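PDB 6QP0: putative chromatin binding protein from Chaetomium thermophilum, which probably binds and hydrolyses ATP through a P-loop NTPase domain, acting as a tRNA-dependent ATPase needed for tRNA modification by Elongator. Local coordinates for residues A[18-30]-A[239-251]. Numbering follows the deposited sequence.
Sequences RARQLYAYLEERI and QTRQVFDKIWDAI
Arg29 lies along Trp248 where two helices pack on the parallel sheet of this P-loop NTPase domain. Helix 15-31, which begins at the Walker A lysine, Lys15, meets helix 237-250, the last of this N-terminal domain; segments 18-30 and 239-250 cross at -60°, their axes 10.8 Å apart. From CB, 4.0 Å from Trp248 CZ3, the Arg29 chain turns at chi2 (66°) and runs along the indole. Arg29 CG sits over the centre of the Trp248 six-membered ring, and Arg29 NE lies nearest Trp248 NE1 (3.7 Å). Arg29 CZ is 3.6 Å from the centroid of the Trp248 five-membered ring in a cation-pi stack, and NH2 reaches Trp248 CD1. NH1 ends beside Asp245 in a salt bridge to OD1. Asp245 OD1 also accepts a hydrogen bond from Tyr25 OH (2.8 Å), from above the carboxylate plane, and so grips both Arg29 and Tyr25.

Tyr25 is a knob among Arg241, Phe244, Asp245 and Trp248: Phe244 CB sits over its ring, while Arg241 CD touches the ring edge at CE2. Arg241 continues toward Glu28, whose OE1 lies 3.1 Å from Arg241 NH2 but well out of the guanidinium plane, a purely electrostatic pairing. Deeper, Ile5 of strand 4-9 backs Leu22, Leu26 and Ile247. Near the ADP, Thr240 CG2 packs against Arg18 NH1. Leu22 CD1 covers one face of the Phe244 ring, 3.4 Å from Phe244 CD1.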
loop_
_atom_site.group_PDB
_atom_site.type_symbol
_atom_site.label_atom_id
_atom_site.label_comp_id
_atom_site.label_asym_id
_atom_site.label_seq_id
_atom_site.Cartn_x
_atom_site.Cartn_y
_atom_site.Cartn_z
ATOM N N ARG A 18 8.868 -3.350 -2.183
ATOM C CA ARG A 18 8.118 -4.363 -2.917
ATOM C C ARG A 18 7.256 -3.745 -4.012
ATOM O O ARG A 18 7.082 -4.350 -5.076
ATOM C CB ARG A 18 7.247 -5.171 -1.956
ATOM C CG ARG A 18 7.814 -6.539 -1.581
ATOM C CD ARG A 18 9.154 -6.437 -0.866
ATOM N NE ARG A 18 9.508 -7.691 -0.206
ATOM C CZ ARG A 18 10.049 -8.742 -0.818
ATOM N NH1 ARG A 18 10.302 -8.706 -2.120
ATOM N NH2 ARG A 18 10.332 -9.836 -0.126
ATOM N N ALA A 19 6.707 -2.550 -3.775
ATOM C CA ALA A 19 5.866 -1.911 -4.782
ATOM C C ALA A 19 6.657 -1.602 -6.048
ATOM O O ALA A 19 6.147 -1.764 -7.163
ATOM C CB ALA A 19 5.244 -0.635 -4.215
ATOM N N ARG A 20 7.903 -1.150 -5.897
ATOM C CA ARG A 20 8.754 -0.925 -7.061
ATOM C C ARG A 20 8.948 -2.215 -7.845
ATOM O O ARG A 20 8.779 -2.245 -9.069
ATOM C CB ARG A 20 10.102 -0.355 -6.620
ATOM C CG ARG A 20 10.028 1.057 -6.065
ATOM C CD ARG A 20 11.285 1.411 -5.288
ATOM N NE ARG A 20 11.253 2.779 -4.783
ATOM C CZ ARG A 20 12.072 3.254 -3.848
ATOM N NH1 ARG A 20 12.989 2.468 -3.302
ATOM N NH2 ARG A 20 11.967 4.516 -3.455
ATOM N N GLN A 21 9.306 -3.299 -7.147
ATOM C CA GLN A 21 9.473 -4.591 -7.804
ATOM C C GLN A 21 8.209 -4.995 -8.549
ATOM O O GLN A 21 8.275 -5.457 -9.696
ATOM C CB GLN A 21 9.843 -5.652 -6.766
ATOM C CG GLN A 21 11.111 -5.343 -5.983
ATOM C CD GLN A 21 11.372 -6.344 -4.871
ATOM O OE1 GLN A 21 10.815 -7.443 -4.864
ATOM N NE2 GLN A 21 12.219 -5.964 -3.921
ATOM N N LEU A 22 7.047 -4.828 -7.916
ATOM C CA LEU A 22 5.791 -5.151 -8.580
ATOM C C LEU A 22 5.613 -4.323 -9.844
ATOM O O LEU A 22 5.205 -4.849 -10.887
ATOM C CB LEU A 22 4.624 -4.922 -7.622
ATOM C CG LEU A 22 3.243 -5.344 -8.124
ATOM C CD1 LEU A 22 3.151 -6.852 -8.263
ATOM C CD2 LEU A 22 2.159 -4.824 -7.193
ATOM N N TYR A 23 5.909 -3.022 -9.772
ATOM C CA TYR A 23 5.814 -2.165 -10.950
ATOM C C TYR A 23 6.695 -2.691 -12.075
ATOM O O TYR A 23 6.223 -2.920 -13.194
ATOM C CB TYR A 23 6.206 -0.731 -10.581
ATOM C CG TYR A 23 6.067 0.271 -11.709
ATOM C CD1 TYR A 23 7.024 0.358 -12.715
ATOM C CD2 TYR A 23 4.989 1.145 -11.755
ATOM C CE1 TYR A 23 6.901 1.276 -13.741
ATOM C CE2 TYR A 23 4.859 2.068 -12.776
ATOM C CZ TYR A 23 5.816 2.130 -13.764
ATOM O OH TYR A 23 5.684 3.048 -14.781
ATOM N N ALA A 24 7.986 -2.888 -11.793
ATOM C CA ALA A 24 8.895 -3.418 -12.803
ATOM C C ALA A 24 8.381 -4.733 -13.370
ATOM O O ALA A 24 8.409 -4.949 -14.587
ATOM C CB ALA A 24 10.293 -3.600 -12.209
ATOM N N TYR A 25 7.901 -5.627 -12.501
ATOM C CA TYR A 25 7.315 -6.876 -12.976
ATOM C C TYR A 25 6.131 -6.603 -13.895
ATOM O O TYR A 25 6.064 -7.122 -15.014
ATOM C CB TYR A 25 6.883 -7.739 -11.789
ATOM C CG TYR A 25 6.055 -8.938 -12.188
ATOM C CD1 TYR A 25 4.675 -8.840 -12.327
ATOM C CD2 TYR A 25 6.650 -10.168 -12.430
ATOM C CE1 TYR A 25 3.916 -9.931 -12.696
ATOM C CE2 TYR A 25 5.897 -11.263 -12.797
ATOM C CZ TYR A 25 4.532 -11.140 -12.929
ATOM O OH TYR A 25 3.776 -12.229 -13.294
ATOM N N LEU A 26 5.177 -5.795 -13.434
ATOM C CA LEU A 26 4.011 -5.492 -14.252
ATOM C C LEU A 26 4.383 -4.749 -15.525
ATOM O O LEU A 26 3.628 -4.802 -16.502
ATOM C CB LEU A 26 3.006 -4.680 -13.437
ATOM C CG LEU A 26 2.371 -5.446 -12.276
ATOM C CD1 LEU A 26 1.621 -4.497 -11.359
ATOM C CD2 LEU A 26 1.442 -6.536 -12.791
ATOM N N GLU A 27 5.528 -4.065 -15.545
ATOM C CA GLU A 27 5.951 -3.377 -16.759
ATOM C C GLU A 27 6.406 -4.371 -17.821
ATOM O O GLU A 27 6.040 -4.242 -18.996
ATOM C CB GLU A 27 7.064 -2.382 -16.435
ATOM C CG GLU A 27 7.253 -1.298 -17.482
ATOM C CD GLU A 27 8.216 -0.218 -17.031
ATOM O OE1 GLU A 27 9.196 -0.548 -16.331
ATOM O OE2 GLU A 27 7.986 0.963 -17.368
ATOM N N GLU A 28 7.195 -5.377 -17.431
ATOM C CA GLU A 28 7.623 -6.387 -18.394
ATOM C C GLU A 28 6.438 -7.212 -18.878
ATOM O O GLU A 28 6.386 -7.608 -20.048
ATOM C CB GLU A 28 8.691 -7.296 -17.778
ATOM C CG GLU A 28 8.144 -8.510 -17.033
ATOM C CD GLU A 28 9.223 -9.305 -16.315
ATOM O OE1 GLU A 28 9.654 -10.349 -16.848
ATOM O OE2 GLU A 28 9.642 -8.883 -15.216
ATOM N N ARG A 29 5.471 -7.472 -17.996
ATOM C CA ARG A 29 4.355 -8.342 -18.353
ATOM C C ARG A 29 3.382 -7.639 -19.292
ATOM O O ARG A 29 2.810 -8.271 -20.186
ATOM C CB ARG A 29 3.639 -8.816 -17.091
ATOM C CG ARG A 29 2.614 -9.918 -17.319
ATOM C CD ARG A 29 3.265 -11.211 -17.787
ATOM N NE ARG A 29 2.307 -12.313 -17.841
ATOM C CZ ARG A 29 1.938 -13.040 -16.790
ATOM N NH1 ARG A 29 2.443 -12.788 -15.590
ATOM N NH2 ARG A 29 1.059 -14.022 -16.940
ATOM N N ILE A 30 3.175 -6.331 -19.107
ATOM C CA ILE A 30 2.272 -5.592 -19.986
ATOM C C ILE A 30 2.861 -5.486 -21.387
ATOM O O ILE A 30 2.158 -5.672 -22.387
ATOM C CB ILE A 30 1.967 -4.205 -19.391
ATOM C CG1 ILE A 30 1.153 -4.356 -18.104
ATOM C CG2 ILE A 30 1.224 -3.351 -20.404
ATOM C CD1 ILE A 30 1.089 -3.097 -17.267
ATOM N N GLN A 239 10.364 -16.594 -5.262
ATOM C CA GLN A 239 9.141 -16.658 -4.466
ATOM C C GLN A 239 8.337 -15.369 -4.615
ATOM O O GLN A 239 7.105 -15.403 -4.705
ATOM C CB GLN A 239 9.466 -16.933 -2.996
ATOM C CG GLN A 239 9.576 -18.423 -2.653
ATOM C CD GLN A 239 8.314 -19.184 -3.007
ATOM O OE1 GLN A 239 7.222 -18.616 -3.010
ATOM N NE2 GLN A 239 8.459 -20.464 -3.335
ATOM N N THR A 240 9.019 -14.218 -4.659
ATOM C CA THR A 240 8.340 -12.975 -5.008
ATOM C C THR A 240 7.764 -13.055 -6.418
ATOM O O THR A 240 6.618 -12.660 -6.660
ATOM C CB THR A 240 9.299 -11.786 -4.907
ATOM O OG1 THR A 240 10.299 -11.903 -5.928
ATOM C CG2 THR A 240 9.968 -11.722 -3.539
ATOM N N ARG A 241 8.560 -13.563 -7.369
ATOM C CA ARG A 241 8.091 -13.709 -8.744
ATOM C C ARG A 241 6.880 -14.631 -8.831
ATOM O O ARG A 241 6.010 -14.425 -9.686
ATOM C CB ARG A 241 9.224 -14.239 -9.631
ATOM C CG ARG A 241 8.875 -14.443 -11.115
ATOM C CD ARG A 241 8.779 -13.124 -11.886
ATOM N NE ARG A 241 9.034 -13.298 -13.319
ATOM C CZ ARG A 241 10.021 -12.711 -13.999
ATOM N NH1 ARG A 241 10.866 -11.882 -13.394
ATOM N NH2 ARG A 241 10.155 -12.949 -15.298
ATOM N N GLN A 242 6.802 -15.651 -7.970
ATOM C CA GLN A 242 5.649 -16.546 -8.000
ATOM C C GLN A 242 4.391 -15.840 -7.505
ATOM O O GLN A 242 3.305 -16.030 -8.069
ATOM C CB GLN A 242 5.917 -17.798 -7.164
ATOM C CG GLN A 242 4.942 -18.925 -7.468
ATOM C CD GLN A 242 5.277 -20.219 -6.758
ATOM O OE1 GLN A 242 6.209 -20.285 -5.956
ATOM N NE2 GLN A 242 4.513 -21.264 -7.052
ATOM N N VAL A 243 4.508 -15.027 -6.451
ATOM C CA VAL A 243 3.366 -14.251 -5.980
ATOM C C VAL A 243 2.874 -13.308 -7.078
ATOM O O VAL A 243 1.671 -13.204 -7.337
ATOM C CB VAL A 243 3.724 -13.463 -4.708
ATOM C CG1 VAL A 243 2.539 -12.593 -4.283
ATOM C CG2 VAL A 243 4.151 -14.392 -3.590
ATOM N N PHE A 244 3.804 -12.588 -7.713
ATOM C CA PHE A 244 3.415 -11.604 -8.720
ATOM C C PHE A 244 2.602 -12.248 -9.840
ATOM O O PHE A 244 1.674 -11.628 -10.376
ATOM C CB PHE A 244 4.655 -10.916 -9.296
ATOM C CG PHE A 244 5.349 -9.987 -8.334
ATOM C CD1 PHE A 244 4.749 -9.601 -7.147
ATOM C CD2 PHE A 244 6.607 -9.492 -8.630
ATOM C CE1 PHE A 244 5.393 -8.746 -6.275
ATOM C CE2 PHE A 244 7.253 -8.639 -7.763
ATOM C CZ PHE A 244 6.646 -8.264 -6.585
ATOM N N ASP A 245 2.943 -13.486 -10.217
ATOM C CA ASP A 245 2.201 -14.176 -11.268
ATOM C C ASP A 245 0.764 -14.457 -10.836
ATOM O O ASP A 245 -0.169 -14.325 -11.639
ATOM C CB ASP A 245 2.913 -15.479 -11.647
ATOM C CG ASP A 245 4.096 -15.258 -12.583
ATOM O OD1 ASP A 245 3.873 -14.946 -13.773
ATOM O OD2 ASP A 245 5.251 -15.387 -12.126
ATOM N N LYS A 246 0.565 -14.856 -9.576
ATOM C CA LYS A 246 -0.788 -15.078 -9.079
ATOM C C LYS A 246 -1.555 -13.762 -8.990
ATOM O O LYS A 246 -2.767 -13.728 -9.239
ATOM C CB LYS A 246 -0.739 -15.779 -7.721
ATOM C CG LYS A 246 -0.230 -17.220 -7.770
ATOM C CD LYS A 246 0.430 -17.607 -6.454
ATOM C CE LYS A 246 0.770 -19.090 -6.376
ATOM N NZ LYS A 246 1.276 -19.677 -7.652
ATOM N N ILE A 247 -0.869 -12.667 -8.649
ATOM C CA ILE A 247 -1.501 -11.352 -8.723
ATOM C C ILE A 247 -1.957 -11.073 -10.151
ATOM O O ILE A 247 -3.070 -10.588 -10.381
ATOM C CB ILE A 247 -0.549 -10.249 -8.221
ATOM C CG1 ILE A 247 -0.194 -10.446 -6.744
ATOM C CG2 ILE A 247 -1.188 -8.875 -8.443
ATOM C CD1 ILE A 247 0.912 -9.527 -6.246
ATOM N N TRP A 248 -1.106 -11.384 -11.132
ATOM C CA TRP A 248 -1.458 -11.120 -12.522
ATOM C C TRP A 248 -2.662 -11.950 -12.948
ATOM O O TRP A 248 -3.615 -11.428 -13.539
ATOM C CB TRP A 248 -0.266 -11.404 -13.432
ATOM C CG TRP A 248 -0.558 -11.115 -14.866
ATOM C CD1 TRP A 248 -1.016 -11.992 -15.804
ATOM C CD2 TRP A 248 -0.422 -9.852 -15.528
ATOM N NE1 TRP A 248 -1.169 -11.355 -17.011
ATOM C CE2 TRP A 248 -0.812 -10.041 -16.868
ATOM C CE3 TRP A 248 -0.006 -8.582 -15.118
ATOM C CZ2 TRP A 248 -0.796 -9.007 -17.802
ATOM C CZ3 TRP A 248 0.009 -7.558 -16.046
ATOM C CH2 TRP A 248 -0.384 -7.775 -17.372
ATOM N N ASP A 249 -2.631 -13.256 -12.667
ATOM C CA ASP A 249 -3.760 -14.111 -13.012
ATOM C C ASP A 249 -5.038 -13.651 -12.325
ATOM O O ASP A 249 -6.131 -13.791 -12.887
ATOM C CB ASP A 249 -3.452 -15.562 -12.640
ATOM C CG ASP A 249 -2.326 -16.149 -13.468
ATOM O OD1 ASP A 249 -2.167 -15.736 -14.635
ATOM O OD2 ASP A 249 -1.599 -17.025 -12.952
ATOM N N ALA A 250 -4.922 -13.094 -11.117
ATOM C CA ALA A 250 -6.102 -12.632 -10.396
ATOM C C ALA A 250 -6.745 -11.435 -11.086
ATOM O O ALA A 250 -7.975 -11.360 -11.189
ATOM C CB ALA A 250 -5.728 -12.281 -8.956
ATOM N N ILE A 251 -5.935 -10.490 -11.567
ATOM C CA ILE A 251 -6.468 -9.270 -12.164
ATOM C C ILE A 251 -6.592 -9.432 -13.673
ATOM O O ILE A 251 -6.409 -8.476 -14.433
ATOM C CB ILE A 251 -5.603 -8.043 -11.810
ATOM C CG1 ILE A 251 -4.156 -8.235 -12.275
ATOM C CG2 ILE A 251 -5.668 -7.769 -10.313
ATOM C CD1 ILE A 251 -3.172 -7.282 -11.610
#